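Local coordinates for protein CooT (Carboxydothermus hydrogenoformans, PDB 6FAN) that probably serves as a nickel chaperone in the maturation of carbon monoxide dehydrogenase, as a small all-beta protein assembled as a dimer, at residues 2-7 against 55-60; 15-20 against 41-46; 19-24 against 31-36. All blocks are in the same frame, centred on the assembly; numbering follows the deposited sequence.

In the fold
All three contacts belong to one strongly bent mixed sheet, in the strand order 40-43, 30-35, 13-27, 4-10, 56-61, 45-51. Contact 1 pairs the first and last strands of the chain, and along the sequence contacts 2 and 3 are nested inside the loop it closes. Those two start from the same part of strand 13-27 and share Glu19 and Arg20, where the strand turns a corner. Contact 3 pairs its second arm with strand 30-35; contact 2 packs its first arm against strand 40-43. The centres lie about 8 to 9 Å apart, and backbone bonds between neighbouring strands, such as Ala6 with Phe17 and Leu33 with Lys41, tie the three into one sheet. Contacts 1 and 3 also touch the second subunit.

Contact 1: 2-7 against 55-60; sequences CEASAF and HRILLE
Phe7 pairs with Leu58 and Ala6 with Ile57 in a parallel strand pair, where Phe7 N donates to Ile57 O at 2.8 Å. Three more backbone bonds complete the pairing: Ser5 N to His55 O, Ile57 N to Ser5 O and Leu59 N to Phe7 O. The first is the least regular, because its N-H lies well above the carbonyl plane of His55. That residue has a left-handed backbone (phi 60°) and forms, with Arg56, a G1 beta bulge opposite Glu51.

The Phe7 side chain can be traced outward. Its CB rests on Leu58 CD2 at 4.0 Å, and CD2 of the ring meets the same methyl at 4.1 Å. Chi1 of -63° puts the ring beside the backbone N, leaning back toward Arg56. Near the tip, CE2 lies 4.1 Å from Arg56 CG and 4.0 Å from Arg56 NH1, which stands over one ring face near its rim. Ring and guanidinium planes are 42° apart, so this is no flat stack, and any cation-pi attraction is weak at most. A phenylalanine suits this partly exposed spot, giving Leu58 CD2 and Arg56 CG an apolar surface, while Arg56 NH2 forms a salt bridge to Glu14 and NE one to Glu51.

The reverse side of the strands carries small and branched residues. Ala6 CB packs on Ile57 CB at 4.1 Å and Ala4 CB on Ile57 CD1 at 4.1 Å; alanine leaves room there for the larger isoleucine.

Strand 4-10 is flanked by strand 13-27, and strand 56-61 by strand 45-51. Ala6 also touches Leu33 and Leu59 touches Leu31, both of strand 30-35, while Cys2 packs on Cys2 of the second subunit.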
ATOM      1  N   CYS E   2       9.676  -2.696  -7.542  1.00 76.45           N
ATOM      2  CA  CYS E   2       9.475  -1.539  -8.411  1.00 69.48           C
ATOM      3  C   CYS E   2       8.248  -0.646  -8.045  1.00 64.60           C
ATOM      4  O   CYS E   2       7.263  -1.052  -7.406  1.00 34.46           O
ATOM      5  CB  CYS E   2       9.452  -1.940  -9.903  1.00 79.65           C
ATOM      6  SG  CYS E   2      11.058  -1.759 -10.739  1.00 77.64           S
ATOM      7  N   GLU E   3       8.386   0.582  -8.482  1.00 67.68           N
ATOM      8  CA  GLU E   3       7.379   1.593  -8.433  1.00 66.64           C
ATOM      9  C   GLU E   3       6.113   1.152  -9.154  1.00 65.97           C
ATOM     10  O   GLU E   3       6.108   0.475 -10.184  1.00 57.51           O
ATOM     11  CB  GLU E   3       7.922   2.892  -9.048  1.00 76.33           C
ATOM     12  CG  GLU E   3       9.435   3.241  -9.025  1.00 85.67           C
ATOM     13  CD  GLU E   3      10.229   2.433 -10.027  1.00 83.70           C
ATOM     14  OE1 GLU E   3      11.275   1.852  -9.674  1.00 92.67           O
ATOM     15  OE2 GLU E   3       9.867   2.475 -11.221  1.00 87.48           O
ATOM     16  N   ALA E   4       4.969   1.529  -8.596  1.00 56.92           N
ATOM     17  CA  ALA E   4       3.635   1.059  -9.059  1.00 39.86           C
ATOM     18  C   ALA E   4       2.884   2.383  -9.362  1.00 41.55           C
ATOM     19  O   ALA E   4       3.235   3.448  -8.787  1.00 44.59           O
ATOM     20  CB  ALA E   4       2.992   0.403  -7.888  1.00 37.29           C
ATOM     21  N   SER E   5       1.920   2.305 -10.280  1.00 34.49           N
ATOM     22  CA  SER E   5       1.071   3.428 -10.542  1.00 34.72           C
ATOM     23  C   SER E   5      -0.128   3.474  -9.606  1.00 32.15           C
ATOM     24  O   SER E   5      -0.779   2.433  -9.331  1.00 32.43           O
ATOM     25  CB  SER E   5       0.602   3.351 -12.000  1.00 31.28           C
ATOM     26  OG  SER E   5       1.714   3.583 -12.838  1.00 37.62           O
ATOM     27  N   ALA E   6      -0.464   4.701  -9.125  1.00 29.23           N
ATOM     28  CA  ALA E   6      -1.694   4.877  -8.331  1.00 28.61           C
ATOM     29  C   ALA E   6      -2.869   5.322  -9.213  1.00 28.98           C
ATOM     30  O   ALA E   6      -2.718   6.232 -10.030  1.00 31.97           O
ATOM     31  CB  ALA E   6      -1.430   5.896  -7.240  1.00 28.26           C
ATOM     32  N   PHE E   7      -4.017   4.717  -9.009  1.00 33.13           N
ATOM     33  CA  PHE E   7      -5.244   5.028  -9.757  1.00 34.34           C
ATOM     34  C   PHE E   7      -6.362   5.416  -8.800  1.00 38.51           C
ATOM     35  O   PHE E   7      -6.429   4.866  -7.688  1.00 40.56           O
ATOM     36  CB  PHE E   7      -5.710   3.816 -10.561  1.00 33.25           C
ATOM     37  CG  PHE E   7      -4.744   3.379 -11.619  1.00 36.54           C
ATOM     38  CD1 PHE E   7      -4.877   3.852 -12.958  1.00 40.44           C
ATOM     39  CD2 PHE E   7      -3.649   2.509 -11.323  1.00 35.41           C
ATOM     40  CE1 PHE E   7      -3.970   3.442 -13.961  1.00 31.68           C
ATOM     41  CE2 PHE E   7      -2.756   2.129 -12.349  1.00 34.62           C
ATOM     42  CZ  PHE E   7      -2.933   2.588 -13.651  1.00 32.95           C
ATOM     43  N   HIS E  55       1.626  -3.895 -10.590  1.00 35.39           N
ATOM     44  CA  HIS E  55       2.076  -2.467 -10.465  1.00 45.64           C
ATOM     45  C   HIS E  55       0.951  -1.498 -10.213  1.00 37.75           C
ATOM     46  O   HIS E  55       0.956  -0.434 -10.791  1.00 35.48           O
ATOM     47  CB  HIS E  55       2.927  -2.036 -11.701  1.00 45.46           C
ATOM     48  CG  HIS E  55       4.073  -2.954 -12.000  1.00 59.34           C
ATOM     49  ND1 HIS E  55       5.120  -3.157 -11.126  1.00 66.61           N
ATOM     50  CD2 HIS E  55       4.269  -3.809 -13.029  1.00 56.43           C
ATOM     51  CE1 HIS E  55       5.961  -4.035 -11.646  1.00 62.58           C
ATOM     52  NE2 HIS E  55       5.465  -4.448 -12.802  1.00 69.41           N
ATOM     53  N   ARG E  56      -0.019  -1.870  -9.374  1.00 33.53           N
ATOM     54  CA  ARG E  56      -1.241  -1.042  -9.175  1.00 33.47           C
ATOM     55  C   ARG E  56      -1.518  -0.714  -7.696  1.00 35.12           C
ATOM     56  O   ARG E  56      -1.506  -1.602  -6.843  1.00 28.25           O
ATOM     57  CB  ARG E  56      -2.464  -1.688  -9.804  1.00 33.43           C
ATOM     58  CG  ARG E  56      -2.390  -1.771 -11.307  1.00 40.57           C
ATOM     59  CD  ARG E  56      -3.295  -2.879 -11.941  1.00 42.14           C
ATOM     60  NE  ARG E  56      -4.713  -2.825 -11.645  1.00 40.73           N
ATOM     61  CZ  ARG E  56      -5.570  -1.940 -12.162  1.00 44.33           C
ATOM     62  NH1 ARG E  56      -5.175  -0.976 -13.015  1.00 45.85           N
ATOM     63  NH2 ARG E  56      -6.850  -2.001 -11.803  1.00 41.85           N
ATOM     64  N   ILE E  57      -1.764   0.578  -7.444  1.00 31.71           N
ATOM     65  CA  ILE E  57      -2.251   1.024  -6.144  1.00 27.78           C
ATOM     66  C   ILE E  57      -3.645   1.611  -6.459  1.00 28.57           C
ATOM     67  O   ILE E  57      -3.733   2.585  -7.180  1.00 29.86           O
ATOM     68  CB  ILE E  57      -1.357   2.125  -5.525  1.00 26.85           C
ATOM     69  CG1 ILE E  57       0.070   1.595  -5.259  1.00 27.43           C
ATOM     70  CG2 ILE E  57      -2.005   2.635  -4.225  1.00 24.81           C
ATOM     71  CD1 ILE E  57       1.139   2.732  -5.113  1.00 29.34           C
ATOM     72  N   LEU E  58      -4.711   1.027  -5.913  1.00 30.79           N
ATOM     73  CA  LEU E  58      -6.057   1.506  -6.189  1.00 32.24           C
ATOM     74  C   LEU E  58      -6.607   2.233  -4.997  1.00 31.11           C
ATOM     75  O   LEU E  58      -6.666   1.682  -3.908  1.00 29.94           O
ATOM     76  CB  LEU E  58      -7.005   0.364  -6.585  1.00 28.65           C
ATOM     77  CG  LEU E  58      -6.499  -0.582  -7.688  1.00 35.94           C
ATOM     78  CD1 LEU E  58      -7.731  -1.444  -8.067  1.00 38.35           C
ATOM     79  CD2 LEU E  58      -5.996   0.165  -8.924  1.00 33.79           C
ATOM     80  N   LEU E  59      -6.980   3.480  -5.253  1.00 27.84           N
ATOM     81  CA  LEU E  59      -7.439   4.421  -4.244  1.00 35.00           C
ATOM     82  C   LEU E  59      -8.911   4.762  -4.490  1.00 39.48           C
ATOM     83  O   LEU E  59      -9.367   4.757  -5.639  1.00 42.09           O
ATOM     84  CB  LEU E  59      -6.589   5.707  -4.320  1.00 31.57           C
ATOM     85  CG  LEU E  59      -5.072   5.575  -4.182  1.00 33.07           C
ATOM     86  CD1 LEU E  59      -4.347   6.896  -4.334  1.00 29.69           C
ATOM     87  CD2 LEU E  59      -4.705   4.854  -2.901  1.00 28.46           C
ATOM     88  N   GLU E  60      -9.657   5.014  -3.406  1.00 41.45           N
ATOM     89  CA  GLU E  60     -11.039   5.513  -3.516  1.00 45.44           C
ATOM     90  C   GLU E  60     -11.154   6.800  -2.724  1.00 43.47           C
ATOM     91  O   GLU E  60     -10.750   6.836  -1.560  1.00 40.68           O
ATOM     92  CB  GLU E  60     -12.004   4.459  -2.954  1.00 46.25           C
ATOM     93  CG  GLU E  60     -13.430   4.438  -3.510  1.00 64.88           C
ATOM     94  CD  GLU E  60     -14.007   3.005  -3.588  1.00 74.39           C
ATOM     95  OE1 GLU E  60     -13.272   2.211  -4.193  1.00 67.45           O
ATOM     96  OE2 GLU E  60     -15.144   2.706  -3.091  1.00 70.66           O
TER

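Contact 2: 15-20 against 41-46; sequences ELFLER and KVIKAK
Phe17, one half of a classic beta bulge with Leu18, inserts its ring between Lys41 and Ile43. The two segments are not paired as strands. Lys41 CD lies over one face of the ring, 4.0 Å from the centroid of the Phe17 ring, and Ile43 CD1 over the opposite face, 4.1 Å from that centroid, each giving a CH-pi contact. At the ring's far end Phe17 CZ presses on Ile43 CB at 3.7 Å. A flat aromatic suits this slot, since both its faces can be covered at once. The lysine runs past the ring in the opposite direction, its chain extended beyond CG, which carries the ammonium back to the base of the phenylalanine.

Farther out, the bulge joins this strand to its neighbour: Phe17 and Leu18 both face Ala6 of strand 4-10, through bonds from Phe17 N and to Leu18 O. Leu33 of strand 30-35 touches both Phe17 and Leu18. Just beyond, the chain turns a corner at Glu19 and Arg20 and goes on to pair with strand 30-35. Lys41 NZ lies over the ring face as a cation-pi partner and donates to Phe17 O at 2.7 Å, nearly straight along that carbonyl.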
ATOM      1  N   GLU E  15      -8.789   6.351 -13.072  1.00 42.56           N
ATOM      2  CA  GLU E  15      -7.972   7.419 -13.594  1.00 45.12           C
ATOM      3  C   GLU E  15      -6.601   7.338 -12.977  1.00 41.31           C
ATOM      4  O   GLU E  15      -6.482   7.305 -11.758  1.00 44.04           O
ATOM      5  CB  GLU E  15      -8.536   8.785 -13.214  1.00 47.28           C
ATOM      6  CG  GLU E  15      -9.907   8.839 -12.576  1.00 57.69           C
ATOM      7  CD  GLU E  15     -10.409  10.309 -12.650  1.00 73.66           C
ATOM      8  OE1 GLU E  15      -9.615  11.207 -12.209  1.00 62.88           O
ATOM      9  OE2 GLU E  15     -11.542  10.587 -13.190  1.00 69.94           O
ATOM     10  N   LEU E  16      -5.572   7.376 -13.819  1.00 41.69           N
ATOM     11  CA  LEU E  16      -4.211   7.482 -13.372  1.00 41.62           C
ATOM     12  C   LEU E  16      -4.027   8.722 -12.497  1.00 46.46           C
ATOM     13  O   LEU E  16      -4.410   9.809 -12.887  1.00 44.07           O
ATOM     14  CB  LEU E  16      -3.257   7.505 -14.554  1.00 40.48           C
ATOM     15  CG  LEU E  16      -1.785   7.621 -14.207  1.00 46.68           C
ATOM     16  CD1 LEU E  16      -1.310   6.307 -13.560  1.00 37.64           C
ATOM     17  CD2 LEU E  16      -1.019   8.005 -15.500  1.00 41.15           C
ATOM     18  N   PHE E  17      -3.474   8.532 -11.304  1.00 39.48           N
ATOM     19  CA  PHE E  17      -3.237   9.648 -10.394  1.00 36.39           C
ATOM     20  C   PHE E  17      -1.768  10.013 -10.316  1.00 37.39           C
ATOM     21  O   PHE E  17      -1.423  11.204 -10.310  1.00 40.58           O
ATOM     22  CB  PHE E  17      -3.818   9.373  -9.004  1.00 38.32           C
ATOM     23  CG  PHE E  17      -3.602  10.494  -8.021  1.00 43.00           C
ATOM     24  CD1 PHE E  17      -4.299  11.706  -8.148  1.00 44.57           C
ATOM     25  CD2 PHE E  17      -2.729  10.342  -6.965  1.00 41.77           C
ATOM     26  CE1 PHE E  17      -4.097  12.749  -7.246  1.00 44.59           C
ATOM     27  CE2 PHE E  17      -2.535  11.360  -6.013  1.00 42.20           C
ATOM     28  CZ  PHE E  17      -3.225  12.562  -6.160  1.00 51.03           C
ATOM     29  N   LEU E  18      -0.896   9.004 -10.289  1.00 36.39           N
ATOM     30  CA  LEU E  18       0.548   9.223 -10.194  1.00 32.10           C
ATOM     31  C   LEU E  18       1.301   7.944 -10.613  1.00 33.53           C
ATOM     32  O   LEU E  18       0.984   6.850 -10.148  1.00 34.80           O
ATOM     33  CB  LEU E  18       0.951   9.671  -8.765  1.00 34.67           C
ATOM     34  CG  LEU E  18       2.388  10.197  -8.610  1.00 36.77           C
ATOM     35  CD1 LEU E  18       2.623  11.441  -9.488  1.00 39.65           C
ATOM     36  CD2 LEU E  18       2.855  10.457  -7.182  1.00 36.59           C
ATOM     37  N   GLU E  19       2.276   8.099 -11.480  1.00 32.01           N
ATOM     38  CA  GLU E  19       3.028   6.977 -11.967  1.00 36.00           C
ATOM     39  C   GLU E  19       4.298   6.836 -11.186  1.00 39.10           C
ATOM     40  O   GLU E  19       4.817   7.767 -10.636  1.00 36.99           O
ATOM     41  CB  GLU E  19       3.347   7.093 -13.479  1.00 36.47           C
ATOM     42  CG  GLU E  19       2.158   7.079 -14.445  1.00 38.77           C
ATOM     43  CD  GLU E  19       2.450   6.627 -15.891  1.00 46.82           C
ATOM     44  OE1 GLU E  19       2.937   7.402 -16.692  1.00 53.65           O
ATOM     45  OE2 GLU E  19       2.153   5.501 -16.267  1.00 40.58           O
ATOM     46  N   ARG E  20       4.725   5.614 -11.063  1.00 38.25           N
ATOM     47  CA  ARG E  20       6.042   5.276 -10.443  1.00 34.71           C
ATOM     48  C   ARG E  20       6.137   5.760  -9.000  1.00 34.34           C
ATOM     49  O   ARG E  20       7.184   6.285  -8.597  1.00 33.99           O
ATOM     50  CB  ARG E  20       7.235   5.688 -11.288  1.00 38.91           C
ATOM     51  CG  ARG E  20       6.982   5.311 -12.761  1.00 46.36           C
ATOM     52  CD  ARG E  20       8.095   5.720 -13.596  1.00 55.52           C
ATOM     53  NE  ARG E  20       9.162   4.741 -13.520  1.00 61.53           N
ATOM     54  CZ  ARG E  20      10.233   4.743 -14.313  1.00 67.15           C
ATOM     55  NH1 ARG E  20      10.359   5.630 -15.319  1.00 53.89           N
ATOM     56  NH2 ARG E  20      11.191   3.832 -14.153  1.00 71.04           N
ATOM     57  N   LYS E  41       2.275  14.277  -4.359  1.00 36.42           N
ATOM     58  CA  LYS E  41       0.852  14.627  -4.439  1.00 35.05           C
ATOM     59  C   LYS E  41       0.129  14.077  -3.230  1.00 38.70           C
ATOM     60  O   LYS E  41       0.478  12.997  -2.737  1.00 36.17           O
ATOM     61  CB  LYS E  41       0.196  14.000  -5.673  1.00 38.81           C
ATOM     62  CG  LYS E  41       0.587  14.593  -7.028  1.00 37.82           C
ATOM     63  CD  LYS E  41      -0.502  14.098  -8.012  1.00 42.63           C
ATOM     64  CE  LYS E  41      -0.166  14.441  -9.460  1.00 43.14           C
ATOM     65  NZ  LYS E  41      -1.297  13.932 -10.271  1.00 51.66           N
ATOM     66  N   VAL E  42      -0.855  14.821  -2.728  1.00 32.31           N
ATOM     67  CA  VAL E  42      -1.644  14.438  -1.570  1.00 31.71           C
ATOM     68  C   VAL E  42      -3.084  14.213  -2.027  1.00 36.80           C
ATOM     69  O   VAL E  42      -3.617  15.000  -2.820  1.00 35.74           O
ATOM     70  CB  VAL E  42      -1.639  15.526  -0.470  1.00 31.96           C
ATOM     71  CG1 VAL E  42      -2.384  15.033   0.760  1.00 31.14           C
ATOM     72  CG2 VAL E  42      -0.217  15.912  -0.076  1.00 31.47           C
ATOM     73  N   ILE E  43      -3.737  13.165  -1.519  1.00 35.73           N
ATOM     74  CA  ILE E  43      -5.135  12.926  -1.848  1.00 38.13           C
ATOM     75  C   ILE E  43      -5.890  12.364  -0.671  1.00 41.34           C
ATOM     76  O   ILE E  43      -5.410  11.431  -0.022  1.00 34.57           O
ATOM     77  CB  ILE E  43      -5.292  12.006  -3.130  1.00 37.25           C
ATOM     78  CG1 ILE E  43      -6.775  11.879  -3.520  1.00 39.32           C
ATOM     79  CG2 ILE E  43      -4.636  10.623  -2.927  1.00 34.02           C
ATOM     80  CD1 ILE E  43      -6.926  11.308  -4.931  1.00 37.23           C
ATOM     81  N   LYS E  44      -7.060  12.942  -0.371  1.00 39.97           N
ATOM     82  CA  LYS E  44      -7.951  12.410   0.666  1.00 36.54           C
ATOM     83  C   LYS E  44      -8.637  11.193   0.094  1.00 39.77           C
ATOM     84  O   LYS E  44      -9.582  11.303  -0.672  1.00 38.23           O
ATOM     85  CB  LYS E  44      -8.948  13.456   1.204  1.00 40.68           C
ATOM     86  CG  LYS E  44      -8.324  14.546   2.020  1.00 44.35           C
ATOM     87  CD  LYS E  44      -9.346  15.488   2.624  1.00 55.90           C
ATOM     88  CE  LYS E  44      -8.673  16.823   2.939  1.00 56.68           C
ATOM     89  NZ  LYS E  44      -9.103  17.364   4.241  1.00 55.43           N
ATOM     90  N   ALA E  45      -8.112  10.015   0.443  1.00 37.40           N
ATOM     91  CA  ALA E  45      -8.566   8.761  -0.128  1.00 32.17           C
ATOM     92  C   ALA E  45      -8.234   7.627   0.785  1.00 29.34           C
ATOM     93  O   ALA E  45      -7.414   7.760   1.669  1.00 35.40           O
ATOM     94  CB  ALA E  45      -7.939   8.572  -1.517  1.00 33.10           C
ATOM     95  N   LYS E  46      -8.864   6.496   0.566  1.00 35.04           N
ATOM     96  CA  LYS E  46      -8.445   5.272   1.231  1.00 40.88           C
ATOM     97  C   LYS E  46      -7.871   4.340   0.168  1.00 34.90           C
ATOM     98  O   LYS E  46      -8.184   4.485  -1.020  1.00 31.44           O
ATOM     99  CB  LYS E  46      -9.599   4.642   2.011  1.00 43.34           C
ATOM    100  CG  LYS E  46     -10.720   4.101   1.173  1.00 50.30           C
ATOM    101  CD  LYS E  46     -11.826   3.567   2.085  1.00 54.15           C
ATOM    102  CE  LYS E  46     -12.981   2.990   1.260  1.00 51.68           C
TER

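Contact 3: 19-24 against 31-36; sequences ERVDKL and LLLENI
The carbonyl oxygen of Glu34 is gripped by two donors, Asp22 N at 2.7 Å and Lys23 N at 3.0 Å from Glu34 O, both lying in the carbonyl plane. This is a classic beta bulge, and it shifts the antiparallel register by one residue. Glu34 N returns a bond to Lys23 O at 2.9 Å, completing a hydrogen-bonded pair, and Ile36 N donates to Arg20 O at 3.0 Å.

Glu34 has CG anti to N (chi1 177°) and an extended chain, which runs it beside Lys23. Its OE2 forms a salt bridge to Arg40, and OE1 stays 4.2 Å from Lys23 NZ, beyond a salt bridge. Asn35 OD1 suits a place where backbone N-H groups of Phe37 and Gln39 converge, accepting from both. Asp22 OD1 takes the backbone N-H of Val53 of the second subunit.

On the face opposite Glu34, Leu24 CG lies 3.8 Å from Leu33 CD1, their chains side by side. Ile36 CD1 stands over one face of the Arg20 guanidinium, near its rim. Strand 30-35 has strand 40-43 on its other side, Val21 and Leu24 pack on Ile57 of strand 56-61, and Lys23 and Leu24 pair antiparallel with the second subunit, continuing the sheet across the interface.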
ATOM      1  N   GLU E  19       2.276   8.099 -11.480  1.00 32.01           N
ATOM      2  CA  GLU E  19       3.028   6.977 -11.967  1.00 36.00           C
ATOM      3  C   GLU E  19       4.298   6.836 -11.186  1.00 39.10           C
ATOM      4  O   GLU E  19       4.817   7.767 -10.636  1.00 36.99           O
ATOM      5  CB  GLU E  19       3.347   7.093 -13.479  1.00 36.47           C
ATOM      6  CG  GLU E  19       2.158   7.079 -14.445  1.00 38.77           C
ATOM      7  CD  GLU E  19       2.450   6.627 -15.891  1.00 46.82           C
ATOM      8  OE1 GLU E  19       2.937   7.402 -16.692  1.00 53.65           O
ATOM      9  OE2 GLU E  19       2.153   5.501 -16.267  1.00 40.58           O
ATOM     10  N   ARG E  20       4.725   5.614 -11.063  1.00 38.25           N
ATOM     11  CA  ARG E  20       6.042   5.276 -10.443  1.00 34.71           C
ATOM     12  C   ARG E  20       6.137   5.760  -9.000  1.00 34.34           C
ATOM     13  O   ARG E  20       7.184   6.285  -8.597  1.00 33.99           O
ATOM     14  CB  ARG E  20       7.235   5.688 -11.288  1.00 38.91           C
ATOM     15  CG  ARG E  20       6.982   5.311 -12.761  1.00 46.36           C
ATOM     16  CD  ARG E  20       8.095   5.720 -13.596  1.00 55.52           C
ATOM     17  NE  ARG E  20       9.162   4.741 -13.520  1.00 61.53           N
ATOM     18  CZ  ARG E  20      10.233   4.743 -14.313  1.00 67.15           C
ATOM     19  NH1 ARG E  20      10.359   5.630 -15.319  1.00 53.89           N
ATOM     20  NH2 ARG E  20      11.191   3.832 -14.153  1.00 71.04           N
ATOM     21  N   VAL E  21       5.084   5.511  -8.227  1.00 31.32           N
ATOM     22  CA  VAL E  21       5.034   5.832  -6.814  1.00 30.21           C
ATOM     23  C   VAL E  21       6.072   4.998  -6.067  1.00 33.97           C
ATOM     24  O   VAL E  21       6.170   3.751  -6.248  1.00 35.93           O
ATOM     25  CB  VAL E  21       3.632   5.487  -6.207  1.00 29.12           C
ATOM     26  CG1 VAL E  21       3.568   5.823  -4.691  1.00 32.77           C
ATOM     27  CG2 VAL E  21       2.567   6.299  -6.984  1.00 31.54           C
ATOM     28  N   ASP E  22       6.873   5.687  -5.259  1.00 30.08           N
ATOM     29  CA  ASP E  22       7.794   5.018  -4.373  1.00 30.36           C
ATOM     30  C   ASP E  22       7.174   4.975  -2.977  1.00 32.40           C
ATOM     31  O   ASP E  22       6.869   3.875  -2.468  1.00 33.26           O
ATOM     32  CB  ASP E  22       9.150   5.731  -4.359  1.00 29.08           C
ATOM     33  CG  ASP E  22      10.122   5.110  -3.362  1.00 34.53           C
ATOM     34  OD1 ASP E  22       9.921   4.008  -2.832  1.00 34.16           O
ATOM     35  OD2 ASP E  22      11.106   5.751  -3.034  1.00 34.92           O
ATOM     36  N   LYS E  23       6.965   6.150  -2.360  1.00 27.61           N
ATOM     37  CA  LYS E  23       6.429   6.194  -0.991  1.00 30.61           C
ATOM     38  C   LYS E  23       4.963   6.529  -0.969  1.00 27.86           C
ATOM     39  O   LYS E  23       4.492   7.361  -1.762  1.00 26.93           O
ATOM     40  CB  LYS E  23       7.202   7.220  -0.125  1.00 31.70           C
ATOM     41  CG  LYS E  23       8.720   7.173  -0.220  1.00 32.71           C
ATOM     42  CD  LYS E  23       9.478   6.183   0.661  1.00 43.21           C
ATOM     43  CE  LYS E  23      10.967   6.207   0.368  1.00 35.98           C
ATOM     44  NZ  LYS E  23      11.436   7.431   1.055  1.00 48.07           N
ATOM     45  N   LEU E  24       4.234   5.850  -0.089  1.00 26.64           N
ATOM     46  CA  LEU E  24       2.840   6.243   0.181  1.00 27.97           C
ATOM     47  C   LEU E  24       2.678   6.325   1.710  1.00 29.13           C
ATOM     48  O   LEU E  24       2.910   5.350   2.408  1.00 30.25           O
ATOM     49  CB  LEU E  24       1.854   5.215  -0.428  1.00 24.16           C
ATOM     50  CG  LEU E  24       0.365   5.572  -0.424  1.00 27.76           C
ATOM     51  CD1 LEU E  24      -0.392   4.850  -1.516  1.00 25.84           C
ATOM     52  CD2 LEU E  24      -0.279   5.262   0.916  1.00 30.33           C
ATOM     53  N   LEU E  31      -3.488  10.906   1.813  1.00 36.39           N
ATOM     54  CA  LEU E  31      -2.389  10.005   1.481  1.00 35.46           C
ATOM     55  C   LEU E  31      -1.365  10.837   0.750  1.00 37.76           C
ATOM     56  O   LEU E  31      -1.685  11.463  -0.259  1.00 38.06           O
ATOM     57  CB  LEU E  31      -2.870   8.851   0.599  1.00 32.23           C
ATOM     58  CG  LEU E  31      -4.004   7.996   1.195  1.00 34.41           C
ATOM     59  CD1 LEU E  31      -4.368   6.886   0.195  1.00 41.17           C
ATOM     60  CD2 LEU E  31      -3.690   7.399   2.578  1.00 31.75           C
ATOM     61  N   LEU E  32      -0.143  10.877   1.264  1.00 28.29           N
ATOM     62  CA  LEU E  32       0.924  11.559   0.586  1.00 30.47           C
ATOM     63  C   LEU E  32       1.740  10.549  -0.254  1.00 34.68           C
ATOM     64  O   LEU E  32       2.310   9.577   0.288  1.00 28.98           O
ATOM     65  CB  LEU E  32       1.845  12.243   1.599  1.00 33.52           C
ATOM     66  CG  LEU E  32       3.179  12.890   1.165  1.00 39.75           C
ATOM     67  CD1 LEU E  32       3.057  13.874   0.018  1.00 47.26           C
ATOM     68  CD2 LEU E  32       3.761  13.638   2.369  1.00 38.31           C
ATOM     69  N   LEU E  33       1.809  10.808  -1.566  1.00 30.22           N
ATOM     70  CA  LEU E  33       2.521   9.927  -2.517  1.00 30.34           C
ATOM     71  C   LEU E  33       3.737  10.633  -3.027  1.00 35.59           C
ATOM     72  O   LEU E  33       3.674  11.820  -3.323  1.00 37.83           O
ATOM     73  CB  LEU E  33       1.602   9.541  -3.675  1.00 27.38           C
ATOM     74  CG  LEU E  33       0.597   8.414  -3.461  1.00 34.60           C
ATOM     75  CD1 LEU E  33      -0.452   8.692  -2.362  1.00 37.28           C
ATOM     76  CD2 LEU E  33      -0.134   8.186  -4.765  1.00 36.44           C
ATOM     77  N   GLU E  34       4.874   9.930  -3.060  1.00 28.43           N
ATOM     78  CA  GLU E  34       6.080  10.502  -3.666  1.00 28.99           C
ATOM     79  C   GLU E  34       6.569   9.505  -4.710  1.00 33.51           C
ATOM     80  O   GLU E  34       6.756   8.294  -4.395  1.00 29.41           O
ATOM     81  CB  GLU E  34       7.141  10.749  -2.616  1.00 31.87           C
ATOM     82  CG  GLU E  34       8.479  11.273  -3.145  1.00 35.75           C
ATOM     83  CD  GLU E  34       9.527  11.455  -2.046  1.00 42.10           C
ATOM     84  OE1 GLU E  34      10.066  10.494  -1.474  1.00 50.02           O
ATOM     85  OE2 GLU E  34       9.773  12.599  -1.670  1.00 45.94           O
ATOM     86  N   ASN E  35       6.754  10.003  -5.946  1.00 34.14           N
ATOM     87  CA  ASN E  35       7.249   9.110  -6.997  1.00 40.72           C
ATOM     88  C   ASN E  35       8.776   9.093  -7.053  1.00 44.32           C
ATOM     89  O   ASN E  35       9.437   9.847  -6.309  1.00 43.52           O
ATOM     90  CB  ASN E  35       6.585   9.357  -8.359  1.00 35.79           C
ATOM     91  CG  ASN E  35       7.125  10.627  -9.112  1.00 41.66           C
ATOM     92  OD1 ASN E  35       8.163  11.247  -8.786  1.00 36.83           O
ATOM     93  ND2 ASN E  35       6.399  10.993 -10.140  1.00 45.70           N
ATOM     94  N   ILE E  36       9.333   8.228  -7.910  1.00 44.27           N
ATOM     95  CA  ILE E  36      10.798   8.085  -7.960  1.00 47.10           C
ATOM     96  C   ILE E  36      11.562   9.364  -8.439  1.00 43.17           C
ATOM     97  O   ILE E  36      12.752   9.468  -8.233  1.00 49.50           O
ATOM     98  CB  ILE E  36      11.251   6.859  -8.800  1.00 41.29           C
ATOM     99  CG1 ILE E  36      10.894   7.028 -10.292  1.00 45.88           C
ATOM    100  CG2 ILE E  36      10.729   5.575  -8.190  1.00 42.21           C
ATOM    101  CD1 ILE E  36      11.765   6.102 -11.157  1.00 49.63           C
TER